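Local coordinates for dihydroneopterin triphosphate diphosphatase (Escherichia coli O157:H7, PDB 5U7F), which hydrolyses dihydroneopterin triphosphate to the monophosphate and pyrophosphate, a step of folate biosynthesis, and can also cleave nucleoside triphosphates such as dATP, at residues I16-Q19 against D20-R23; P50-A53 against M54-V57. One frame throughout, in Å; residues are numbered along the deposited sequence.

Contact 1: residues I16-Q19 against D20-R23; sequences IYAQ and DTKR
K22 NZ has two partners: it donates to Q19 O at 3.2 Å and to water 1. The bond to Q19 O lies in the carbonyl plane, with a C=O...N angle of 156°. The K22 chain reaches it by bending at chi2 (-61°) and again at chi4, which curls the ammonium back over the turn. Q19 and K22 then run side by side and point the same way. Q19 NE2 donates to the same water at 2.6 Å, so two donors share one acceptor.

The backbone reverses between A18 and R23. A18 N donates to R23 O at 2.9 Å, nearly straight. R23 O also receives a CA-H...O contact from Y17 CA at 3.2 Å. K22 N also reaches A18 O, at 2.7 Å, but that bond is bent and weak. R23 N turns instead to T21 OG1 at 3.0 Å, which makes an ST turn. T21 OG1 also rests against A18 CB, 3.6 Å away. K22 takes up positive phi, which helps the chain come round.

Outside the turn, E110 OE2 forms a salt bridge with R23 NH1 and a hydrogen bond with T21 OG1. D20 OD2 is hydrogen-bonded to H109 ND1. One more backbone link, I16 with L25, follows the turn; farther on, strand 36-42 lies between the two strands.

This is a four-residue hairpin loop, Q19 to K22, closed by the A18-R23 pair. Its chemistry implies a turn fixed by both main-chain and side-chain bonds; the lysine charge is probably eased by a carbonyl oxygen and a water.

Contact 2: residues P50-A53 against M54-V57; sequences PQAA and MREV. With CO (cobalt (II) ion), chain D; CO (cobalt (II) ion), chain E.
Main-chain bonds join P50-A53 to M54-V57 as successive turns of one alpha-helix. M54 N donates to P50 O, R55 N to Q51 O, E56 N to A52 O and V57 N to A53 O. The E56 bond is 2.8 Å long and almost straight.

Side-chain carbons make van der Waals contacts with carbonyl oxygens of the previous turn. V57 CG2 lies 3.2 Å from A53 O, and R55 CB passes 3.4 Å from Q51 O. The nonpolar contacts face the sheet: A53 and V57 both touch V14, and M54 and A53 meet L72.

The polar contacts centre on R55 and E56. R55 CG is anti to the backbone N (chi1 176°), and a bend at chi3 carries the guanidinium out across the helix to the flank of A52. One face lies over A52 O, offset toward the rim, and NH2 comes 3.8 Å from A52 CB. NH1 forms a salt bridge of 2.8 Å with E56 OE2, which it meets from well above the carboxylate plane. NH1 also donates, weakly, to water 2, a ligand of the chain D cobalt. NH2 has a further salt bridge, to E47.

In the metal bonds, E56 OE2 binds the chain D cobalt and OE1 the chain E cobalt, each at 2.1 Å, so the carboxylate bridges them. The E56 chain is bent at chi2 (-75°). Water 4 bridges the same two ions. E60 and E117 also bind cobalt here.

The segment belongs to the Nudix box. R55 probably acts as a second-shell residue that steadies the E56 carboxylate. Its charge probably balances part of that of E56 and E47.

Contact 1 comes first along the chain and contact 2 follows it in series. They lie about 20 Å apart, centre to centre. The nearest atoms are about 4 Å apart and do not touch. Strand 10-18 connects the two places: contact 1 forms at its end, where the chain turns toward strand 23-29. Helix 49-61, which carries contact 2, packs on the same strand through V14. Both contacts also border strand 97-107. Contact 2 supplies E56 to the metal centre, while the I16 side chain is about 11 Å from a cobalt ion. In this protein the metal-binding helix packs on a strand that ends in a peripheral turn.

Contact 1: residues I16-Q19 against D20-R23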
# COMPACT_ATOMS: atom_id res chain seq x y z
N ILE A 16 -4.13 -3.88 -3.34
CA ILE A 16 -4.68 -5.23 -3.31
C ILE A 16 -6.19 -5.21 -3.50
O ILE A 16 -6.93 -4.47 -2.85
CB ILE A 16 -4.32 -5.95 -1.99
CG1 ILE A 16 -2.81 -6.09 -1.88
CG2 ILE A 16 -4.98 -7.34 -1.91
CD1 ILE A 16 -2.28 -6.78 -0.66
N TYR A 17 -6.67 -6.06 -4.41
CA TYR A 17 -8.09 -6.12 -4.68
C TYR A 17 -8.48 -7.50 -5.17
O TYR A 17 -7.65 -8.27 -5.60
CB TYR A 17 -8.52 -5.06 -5.69
CG TYR A 17 -8.02 -5.30 -7.11
CD1 TYR A 17 -6.71 -5.02 -7.46
CD2 TYR A 17 -8.87 -5.82 -8.08
CE1 TYR A 17 -6.25 -5.24 -8.76
CE2 TYR A 17 -8.44 -6.03 -9.36
CZ TYR A 17 -7.13 -5.75 -9.70
OH TYR A 17 -6.69 -5.95 -10.99
N ALA A 18 -9.76 -7.83 -5.00
CA ALA A 18 -10.26 -9.11 -5.44
C ALA A 18 -10.77 -8.98 -6.85
O ALA A 18 -11.60 -8.11 -7.13
CB ALA A 18 -11.36 -9.60 -4.52
N GLN A 19 -10.33 -9.88 -7.71
CA GLN A 19 -10.77 -9.89 -9.11
C GLN A 19 -12.28 -10.12 -9.30
O GLN A 19 -12.91 -9.46 -10.12
CB GLN A 19 -10.02 -10.96 -9.88
CG GLN A 19 -10.34 -10.99 -11.39
CD GLN A 19 -10.07 -9.66 -12.10
OE1 GLN A 19 -9.15 -8.92 -11.74
NE2 GLN A 19 -10.86 -9.36 -13.13
N ASP A 20 -12.88 -11.03 -8.55
CA ASP A 20 -14.30 -11.29 -8.79
C ASP A 20 -15.22 -10.14 -8.30
O ASP A 20 -16.10 -9.72 -9.05
CB ASP A 20 -14.68 -12.63 -8.16
CG ASP A 20 -14.60 -12.63 -6.64
OD1 ASP A 20 -14.14 -11.62 -6.05
OD2 ASP A 20 -14.97 -13.67 -6.04
N THR A 21 -15.00 -9.59 -7.10
CA THR A 21 -15.88 -8.54 -6.59
C THR A 21 -15.39 -7.12 -6.88
O THR A 21 -16.17 -6.16 -6.78
CB THR A 21 -16.02 -8.62 -5.08
OG1 THR A 21 -14.73 -8.43 -4.47
CG2 THR A 21 -16.65 -9.96 -4.65
N LYS A 22 -14.11 -7.01 -7.20
CA LYS A 22 -13.42 -5.72 -7.34
C LYS A 22 -13.41 -4.96 -6.03
O LYS A 22 -13.27 -3.74 -6.02
CB LYS A 22 -14.07 -4.88 -8.43
CG LYS A 22 -14.07 -5.57 -9.78
CD LYS A 22 -12.63 -5.84 -10.24
CE LYS A 22 -12.54 -5.99 -11.75
NZ LYS A 22 -13.40 -7.11 -12.24
N ARG A 23 -13.57 -5.65 -4.91
CA ARG A 23 -13.45 -4.96 -3.64
C ARG A 23 -11.96 -4.77 -3.34
O ARG A 23 -11.13 -5.57 -3.77
CB ARG A 23 -14.14 -5.73 -2.52
CG ARG A 23 -15.65 -5.48 -2.46
CD ARG A 23 -16.20 -5.68 -1.02
NE ARG A 23 -17.64 -5.79 -0.99
CZ ARG A 23 -18.31 -6.90 -1.30
NH1 ARG A 23 -17.66 -8.00 -1.65
NH2 ARG A 23 -19.64 -6.90 -1.26
O HOH W 1 -11.75 -7.69 -14.88

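Contact 2: residues P50-A53 against M54-V57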
# COMPACT_ATOMS: atom_id res chain seq x y z
N PRO A 50 10.18 -3.46 -6.96
CA PRO A 50 9.40 -4.70 -6.93
C PRO A 50 9.77 -5.65 -5.81
O PRO A 50 8.88 -6.36 -5.33
CB PRO A 50 9.72 -5.37 -8.26
CG PRO A 50 10.22 -4.26 -9.16
CD PRO A 50 10.87 -3.25 -8.25
N GLN A 51 11.03 -5.73 -5.43
CA GLN A 51 11.41 -6.57 -4.29
C GLN A 51 10.73 -6.06 -3.03
O GLN A 51 10.26 -6.84 -2.19
CB GLN A 51 12.92 -6.61 -4.10
CG GLN A 51 13.68 -7.52 -5.07
CD GLN A 51 15.17 -7.20 -5.16
OE1 GLN A 51 15.65 -6.23 -4.57
NE2 GLN A 51 15.93 -8.02 -5.90
N ALA A 52 10.69 -4.75 -2.88
CA ALA A 52 10.16 -4.18 -1.66
C ALA A 52 8.66 -4.45 -1.57
O ALA A 52 8.13 -4.77 -0.52
CB ALA A 52 10.47 -2.68 -1.60
N ALA A 53 7.99 -4.32 -2.71
CA ALA A 53 6.57 -4.56 -2.81
C ALA A 53 6.23 -6.01 -2.41
O ALA A 53 5.39 -6.23 -1.54
CB ALA A 53 6.09 -4.26 -4.21
N MET A 54 6.93 -6.97 -3.00
CA MET A 54 6.69 -8.37 -2.65
C MET A 54 6.98 -8.60 -1.17
O MET A 54 6.23 -9.31 -0.50
CB MET A 54 7.53 -9.30 -3.51
CG MET A 54 6.88 -9.62 -4.85
SD MET A 54 7.62 -11.07 -5.63
CE MET A 54 9.37 -10.67 -5.52
N ARG A 55 8.03 -7.96 -0.65
CA ARG A 55 8.41 -8.19 0.74
C ARG A 55 7.36 -7.64 1.68
O ARG A 55 6.96 -8.32 2.61
CB ARG A 55 9.75 -7.56 1.06
CG ARG A 55 10.12 -7.71 2.55
CD ARG A 55 11.38 -7.02 2.89
NE ARG A 55 11.46 -5.70 2.29
CZ ARG A 55 10.86 -4.61 2.76
NH1 ARG A 55 10.14 -4.67 3.88
NH2 ARG A 55 11.00 -3.46 2.12
N GLU A 56 6.93 -6.39 1.47
CA GLU A 56 5.93 -5.76 2.31
C GLU A 56 4.59 -6.50 2.25
O GLU A 56 3.85 -6.55 3.22
CB GLU A 56 5.75 -4.31 1.90
CG GLU A 56 6.97 -3.46 2.19
CD GLU A 56 7.15 -3.10 3.69
OE1 GLU A 56 6.17 -3.23 4.43
OE2 GLU A 56 8.26 -2.66 4.10
N VAL A 57 4.26 -7.07 1.10
CA VAL A 57 3.00 -7.78 0.99
C VAL A 57 3.07 -9.04 1.86
O VAL A 57 2.11 -9.37 2.56
CB VAL A 57 2.67 -8.13 -0.47
CG1 VAL A 57 1.53 -9.17 -0.55
CG2 VAL A 57 2.28 -6.85 -1.22
CO CO D . 8.98 -1.59 5.78
CO CO E . 5.71 -2.49 6.30
O HOH W 2 9.98 -3.40 6.41
O HOH W 3 9.93 -0.57 7.59
O HOH W 4 7.52 -2.40 6.91
O HOH W 5 10.59 -0.94 4.55
O HOH W 6 5.90 -4.49 7.04